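Local coordinates for protein transcriptional regulator URE2 (Saccharomyces cerevisiae, PDB 1K0A) that represses nitrogen-utilization genes when nitrogen is good by holding GATA transcriptional activators in the cytoplasm, and has glutathione peroxidase activity, at residues A[18-23]-A[72-77]; A[65-70]-A[83-88]. One frame throughout, in Å; residues are numbered along the deposited sequence.

Interaction 1: A[18-23]-A[72-77]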
loop_
_atom_site.group_PDB
_atom_site.type_symbol
_atom_site.label_atom_id
_atom_site.label_comp_id
_atom_site.label_asym_id
_atom_site.label_seq_id
_atom_site.Cartn_x
_atom_site.Cartn_y
_atom_site.Cartn_z
ATOM N N GLU A 18 -12.772 -24.874 -5.114
ATOM C CA GLU A 18 -13.222 -23.645 -5.758
ATOM C C GLU A 18 -13.401 -22.540 -4.726
ATOM O O GLU A 18 -13.369 -22.776 -3.515
ATOM C CB GLU A 18 -14.578 -23.860 -6.444
ATOM C CG GLU A 18 -14.659 -25.078 -7.335
ATOM C CD GLU A 18 -13.905 -24.902 -8.634
ATOM O OE1 GLU A 18 -13.783 -25.899 -9.381
ATOM O OE2 GLU A 18 -13.441 -23.774 -8.914
ATOM N N GLY A 19 -13.605 -21.327 -5.222
ATOM C CA GLY A 19 -13.844 -20.213 -4.339
ATOM C C GLY A 19 -12.658 -19.597 -3.646
ATOM O O GLY A 19 -11.500 -19.801 -4.009
ATOM N N TYR A 20 -12.981 -18.824 -2.623
ATOM C CA TYR A 20 -11.996 -18.112 -1.863
ATOM C C TYR A 20 -12.269 -18.231 -0.375
ATOM O O TYR A 20 -13.421 -18.299 0.064
ATOM C CB TYR A 20 -12.013 -16.628 -2.255
ATOM C CG TYR A 20 -11.914 -16.377 -3.743
ATOM C CD1 TYR A 20 -13.008 -16.611 -4.585
ATOM C CD2 TYR A 20 -10.717 -15.955 -4.318
ATOM C CE1 TYR A 20 -12.906 -16.438 -5.965
ATOM C CE2 TYR A 20 -10.601 -15.774 -5.707
ATOM C CZ TYR A 20 -11.696 -16.021 -6.522
ATOM O OH TYR A 20 -11.586 -15.875 -7.892
ATOM N N THR A 21 -11.190 -18.276 0.394
ATOM C CA THR A 21 -11.281 -18.329 1.840
ATOM C C THR A 21 -10.603 -17.050 2.285
ATOM O O THR A 21 -9.474 -16.755 1.883
ATOM C CB THR A 21 -10.555 -19.552 2.424
ATOM O OG1 THR A 21 -11.283 -20.734 2.079
ATOM C CG2 THR A 21 -10.473 -19.446 3.948
ATOM N N LEU A 22 -11.310 -16.281 3.097
ATOM C CA LEU A 22 -10.800 -15.011 3.569
ATOM C C LEU A 22 -10.434 -15.097 5.029
ATOM O O LEU A 22 -11.238 -15.509 5.854
ATOM C CB LEU A 22 -11.865 -13.922 3.386
ATOM C CG LEU A 22 -11.493 -12.428 3.349
ATOM C CD1 LEU A 22 -12.613 -11.641 4.017
ATOM C CD2 LEU A 22 -10.174 -12.148 4.049
ATOM N N PHE A 23 -9.209 -14.716 5.345
ATOM C CA PHE A 23 -8.777 -14.689 6.733
ATOM C C PHE A 23 -8.961 -13.243 7.163
ATOM O O PHE A 23 -8.437 -12.331 6.531
ATOM C CB PHE A 23 -7.319 -15.126 6.861
ATOM C CG PHE A 23 -7.123 -16.582 6.610
ATOM C CD1 PHE A 23 -6.760 -17.042 5.350
ATOM C CD2 PHE A 23 -7.370 -17.506 7.620
ATOM C CE1 PHE A 23 -6.646 -18.409 5.096
ATOM C CE2 PHE A 23 -7.261 -18.873 7.381
ATOM C CZ PHE A 23 -6.898 -19.330 6.116
ATOM N N PRO A 72 -5.972 -8.854 6.424
ATOM C CA PRO A 72 -6.480 -10.019 5.698
ATOM C C PRO A 72 -5.484 -10.758 4.816
ATOM O O PRO A 72 -4.429 -10.239 4.456
ATOM C CB PRO A 72 -7.592 -9.420 4.853
ATOM C CG PRO A 72 -6.994 -8.105 4.462
ATOM C CD PRO A 72 -6.437 -7.607 5.779
ATOM N N ALA A 73 -5.857 -11.978 4.460
ATOM C CA ALA A 73 -5.077 -12.822 3.570
ATOM C C ALA A 73 -6.152 -13.578 2.820
ATOM O O ALA A 73 -7.213 -13.894 3.380
ATOM C CB ALA A 73 -4.186 -13.778 4.351
ATOM N N LEU A 74 -5.894 -13.857 1.552
ATOM C CA LEU A 74 -6.871 -14.551 0.739
ATOM C C LEU A 74 -6.293 -15.742 -0.016
ATOM O O LEU A 74 -5.278 -15.617 -0.699
ATOM C CB LEU A 74 -7.479 -13.573 -0.273
ATOM C CG LEU A 74 -8.577 -14.086 -1.224
ATOM C CD1 LEU A 74 -9.974 -13.895 -0.599
ATOM C CD2 LEU A 74 -8.503 -13.311 -2.530
ATOM N N ILE A 75 -6.930 -16.900 0.118
ATOM C CA ILE A 75 -6.494 -18.056 -0.650
ATOM C C ILE A 75 -7.462 -18.156 -1.816
ATOM O O ILE A 75 -8.683 -18.236 -1.623
ATOM C CB ILE A 75 -6.558 -19.396 0.139
ATOM C CG1 ILE A 75 -5.631 -19.342 1.363
ATOM C CG2 ILE A 75 -6.130 -20.557 -0.788
ATOM C CD1 ILE A 75 -5.817 -20.496 2.311
ATOM N N ASP A 76 -6.921 -18.113 -3.028
ATOM C CA ASP A 76 -7.735 -18.235 -4.230
ATOM C C ASP A 76 -7.646 -19.725 -4.554
ATOM O O ASP A 76 -6.685 -20.178 -5.173
ATOM C CB ASP A 76 -7.130 -17.411 -5.366
ATOM C CG ASP A 76 -7.938 -17.495 -6.659
ATOM O OD1 ASP A 76 -8.536 -18.558 -6.938
ATOM O OD2 ASP A 76 -7.955 -16.495 -7.415
ATOM N N HIS A 77 -8.644 -20.485 -4.126
ATOM C CA HIS A 77 -8.626 -21.918 -4.351
ATOM C C HIS A 77 -8.615 -22.358 -5.819
ATOM O O HIS A 77 -7.934 -23.318 -6.170
ATOM C CB HIS A 77 -9.776 -22.553 -3.571
ATOM C CG HIS A 77 -9.689 -22.312 -2.094
ATOM N ND1 HIS A 77 -8.556 -22.601 -1.360
ATOM C CD2 HIS A 77 -10.585 -21.805 -1.215
ATOM C CE1 HIS A 77 -8.758 -22.284 -0.094
ATOM N NE2 HIS A 77 -9.981 -21.798 0.022
#

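Interaction 2: A[65-70]-A[83-88]. With GTX (S-hexylglutathione), chain C.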
loop_
_atom_site.group_PDB
_atom_site.type_symbol
_atom_site.label_atom_id
_atom_site.label_comp_id
_atom_site.label_asym_id
_atom_site.label_seq_id
_atom_site.Cartn_x
_atom_site.Cartn_y
_atom_site.Cartn_z
ATOM N N VAL A 65 0.588 -18.570 4.359
ATOM C CA VAL A 65 -0.360 -17.832 3.535
ATOM C C VAL A 65 0.050 -16.362 3.563
ATOM O O VAL A 65 0.072 -15.694 2.530
ATOM C CB VAL A 65 -1.794 -17.995 4.075
ATOM C CG1 VAL A 65 -2.736 -17.028 3.374
ATOM C CG2 VAL A 65 -2.254 -19.426 3.867
ATOM N N ASN A 66 0.371 -15.867 4.755
ATOM C CA ASN A 66 0.831 -14.491 4.921
ATOM C C ASN A 66 2.057 -14.470 5.836
ATOM O O ASN A 66 1.946 -14.628 7.056
ATOM C CB ASN A 66 -0.272 -13.608 5.508
ATOM C CG ASN A 66 0.189 -12.171 5.731
ATOM O OD1 ASN A 66 1.200 -11.728 5.183
ATOM N ND2 ASN A 66 -0.563 -11.435 6.530
ATOM N N PRO A 67 3.250 -14.278 5.253
ATOM C CA PRO A 67 4.489 -14.241 6.037
ATOM C C PRO A 67 4.494 -13.164 7.127
ATOM O O PRO A 67 5.265 -13.238 8.082
ATOM C CB PRO A 67 5.559 -14.001 4.974
ATOM C CG PRO A 67 4.828 -13.223 3.918
ATOM C CD PRO A 67 3.504 -13.936 3.840
ATOM N N ASN A 68 3.612 -12.179 6.978
ATOM C CA ASN A 68 3.492 -11.059 7.906
ATOM C C ASN A 68 2.677 -11.396 9.163
ATOM O O ASN A 68 2.745 -10.686 10.174
ATOM C CB ASN A 68 2.839 -9.881 7.186
ATOM C CG ASN A 68 3.102 -8.565 7.866
ATOM O OD1 ASN A 68 2.363 -7.608 7.678
ATOM N ND2 ASN A 68 4.170 -8.502 8.649
ATOM N N ALA A 69 1.894 -12.467 9.085
ATOM C CA ALA A 69 1.083 -12.905 10.215
ATOM C C ALA A 69 -0.017 -11.914 10.598
ATOM O O ALA A 69 -0.382 -11.810 11.766
ATOM C CB ALA A 69 1.982 -13.185 11.421
ATOM N N ARG A 70 -0.539 -11.192 9.612
ATOM C CA ARG A 70 -1.606 -10.221 9.838
ATOM C C ARG A 70 -2.758 -10.535 8.897
ATOM O O ARG A 70 -2.600 -11.305 7.950
ATOM C CB ARG A 70 -1.104 -8.791 9.565
ATOM C CG ARG A 70 -0.482 -8.069 10.769
ATOM C CD ARG A 70 0.432 -8.989 11.558
ATOM N NE ARG A 70 1.063 -8.346 12.711
ATOM C CZ ARG A 70 1.696 -9.008 13.678
ATOM N NH1 ARG A 70 1.779 -10.338 13.640
ATOM N NH2 ARG A 70 2.260 -8.344 14.675
ATOM N N SER A 83 -2.082 -17.830 -2.763
ATOM C CA SER A 83 -2.227 -17.061 -1.541
ATOM C C SER A 83 -1.845 -15.599 -1.790
ATOM O O SER A 83 -0.900 -15.313 -2.523
ATOM C CB SER A 83 -1.324 -17.679 -0.466
ATOM O OG SER A 83 -1.432 -17.000 0.765
ATOM N N ILE A 84 -2.593 -14.671 -1.207
ATOM C CA ILE A 84 -2.271 -13.266 -1.375
ATOM C C ILE A 84 -2.444 -12.567 -0.037
ATOM O O ILE A 84 -3.460 -12.753 0.633
ATOM C CB ILE A 84 -3.184 -12.549 -2.405
ATOM C CG1 ILE A 84 -3.175 -13.270 -3.763
ATOM C CG2 ILE A 84 -2.698 -11.120 -2.590
ATOM C CD1 ILE A 84 -4.332 -14.254 -3.962
ATOM N N TRP A 85 -1.447 -11.781 0.366
ATOM C CA TRP A 85 -1.541 -11.055 1.623
ATOM C C TRP A 85 -1.544 -9.581 1.284
ATOM O O TRP A 85 -1.306 -9.230 0.132
ATOM C CB TRP A 85 -0.396 -11.418 2.586
ATOM C CG TRP A 85 0.945 -11.562 1.954
ATOM C CD1 TRP A 85 1.317 -12.495 1.025
ATOM C CD2 TRP A 85 2.104 -10.759 2.205
ATOM N NE1 TRP A 85 2.633 -12.320 0.681
ATOM C CE2 TRP A 85 3.145 -11.263 1.387
ATOM C CE3 TRP A 85 2.368 -9.664 3.039
ATOM C CZ2 TRP A 85 4.436 -10.709 1.379
ATOM C CZ3 TRP A 85 3.659 -9.110 3.033
ATOM C CH2 TRP A 85 4.675 -9.638 2.203
ATOM N N GLU A 86 -1.805 -8.731 2.279
ATOM C CA GLU A 86 -1.919 -7.284 2.086
ATOM C C GLU A 86 -3.228 -6.999 1.323
ATOM O O GLU A 86 -3.399 -7.421 0.174
ATOM C CB GLU A 86 -0.717 -6.710 1.322
ATOM C CG GLU A 86 0.531 -6.538 2.178
ATOM C CD GLU A 86 0.368 -5.499 3.292
ATOM O OE1 GLU A 86 0.812 -5.776 4.427
ATOM O OE2 GLU A 86 -0.185 -4.403 3.039
ATOM N N SER A 87 -4.142 -6.289 1.985
ATOM C CA SER A 87 -5.450 -5.940 1.423
ATOM C C SER A 87 -5.392 -5.295 0.039
ATOM O O SER A 87 -6.220 -5.595 -0.826
ATOM C CB SER A 87 -6.217 -5.012 2.386
ATOM O OG SER A 87 -5.634 -3.716 2.474
ATOM N N GLY A 88 -4.411 -4.420 -0.164
ATOM C CA GLY A 88 -4.258 -3.756 -1.449
ATOM C C GLY A 88 -3.843 -4.693 -2.571
ATOM O O GLY A 88 -4.247 -4.511 -3.716
HETATM N N1 GTX C . -1.011 -3.326 5.411
HETATM C CA1 GTX C . -1.974 -4.427 5.899
HETATM C C1 GTX C . -3.082 -4.563 4.880
HETATM O O11 GTX C . -3.560 -5.692 4.656
HETATM O O12 GTX C . -3.515 -3.429 4.223
HETATM C CB1 GTX C . -2.506 -4.032 7.322
HETATM C CG1 GTX C . -3.498 -5.083 7.931
HETATM C CD1 GTX C . -3.696 -4.847 9.394
HETATM O OE1 GTX C . -3.308 -3.782 9.966
HETATM N N2 GTX C . -4.318 -5.852 10.031
HETATM C CA2 GTX C . -4.581 -5.768 11.473
HETATM C C2 GTX C . -4.013 -7.070 12.186
HETATM O O2 GTX C . -4.009 -8.144 11.613
HETATM C CB2 GTX C . -6.131 -5.769 11.766
HETATM S SG2 GTX C . -7.000 -4.360 11.031
HETATM C C1S GTX C . -6.117 -2.846 11.565
HETATM C C2S GTX C . -6.183 -2.646 13.075
HETATM C C3S GTX C . -6.208 -1.194 13.532
HETATM C C4S GTX C . -7.202 -0.753 14.628
HETATM C C5S GTX C . -8.701 -1.094 14.396
HETATM C C6S GTX C . -9.396 -0.338 13.242
HETATM N N3 GTX C . -3.536 -6.935 13.389
HETATM C CA3 GTX C . -2.113 -6.679 13.660
HETATM C C3 GTX C . -1.646 -7.565 14.760
HETATM O O31 GTX C . -0.462 -7.582 15.222
HETATM O O32 GTX C . -2.599 -8.368 15.239
#

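Interaction 1: A[18-23]-A[72-77]
Gly19 starts the pairing: its carbonyl O takes the backbone N-H of His77 at 2.9 Å, and its positive phi (78°) suits a residue without a side chain. Tyr20 lies beside Asp76 in a non-hydrogen-bonded pair, both side chains pointing the same way; ring atom CE2 comes within 3.2 Å of Asp76 OD2, the ring and carboxylate planes 53° apart. The charge of Lys97, from helix 87-102, bridges the two, with a salt bridge to the carboxylate and a hydrogen bond to the phenol. Thr21 exchanges two backbone hydrogen bonds with Ile75, and its hydroxyl OG1 is hydrogen-bonded to His77 NE2 at 2.7 Å, in the plane of the imidazole at its edge. That hydroxyl is anti to the carbonyl carbon (chi1 -70°), which swings it toward the histidine, whose ND1 is hydrogen-bonded to Asn81. Leu22 turns to the helix-covered face with Tyr20 and Leu74, resting CD2 3.8 Å from Pro72 CB. Phe23 closes the pairing with a nearly straight bond from its N to Ala73 O, 2.9 Å, and a weak one returned from Ala73 N to its own O. On the face shared with Thr21, its ring edge takes Ile75 CD1 at 3.6 Å from CE1. Parallel strand 45-49 flanks 20-24 on its other side, so this antiparallel pair forms the centre of the thioredoxin-like sheet of the N-terminal glutathione transferase domain.

Interaction 2: A[65-70]-A[83-88]
Trp85 and the turn after helix 60-65 make the tight part of the contact. Pro67 lies over one face of the indole, its CD 3.6 Å from the centroid of the five-membered ring and almost on the ring normal, a CH-pi contact. Asn66 crosses the tryptophan at about a right angle and sets OD1 3.1 Å from Trp85 CB. The same OD1 accepts the backbone N-H of Asn68 at 3.0 Å in an Asx turn, although the donor stands well above the amide plane. CG of Trp85, set between the backbone N and the carbonyl carbon (chi1 41°), brings the indole over to this turn. Ser83 OG donates to Val65 O at 2.7 Å, tying strand 82-85 to the chain just ahead of the turn. In this thioredoxin-like domain the connection from helix 60-65 to strand 73-76 and the start of helix 87-102 line the glutathione site, here filled by S-hexylglutathione. Glu86, at the N-cap position, binds the ligand amine N1 through OE2 at 2.7 Å, while Ser87 grips the adjoining carboxylate with its backbone N-H to O11 and its hydroxyl to O12. Contact thins toward the partly exposed Ala69 and Arg70, neither of which touches 83-88. Arg70 bends at chi2 (43°) and lays one guanidinium face against ligand O31, 2.9 Å from NH2. Trp85 also meets Trp121 and Phe124 of the second subunit, each edge-to-face.

In the fold
Both interactions belong to the same N-terminal domain and meet along strands 73-76 and 82-85, which are neighbours in the sheet: Leu74 N lies 2.8 Å from Ile84 O, a probable hydrogen bond. Interaction 1 is sheet core, built mainly from repeated backbone bonds and aliphatic or aromatic packing, with polar side-chain contacts gathered at the end made by Tyr20, Thr21, Asp76 and His77. Interaction 2, with no strand pairing, joins a turn to the outermost strand and a helix start through side chains. It is also buried, yet opens on ligand and second subunit. Ala73 CB packs on Val65 CG1, and Pro72 on Ser87, carrying the core to the pocket.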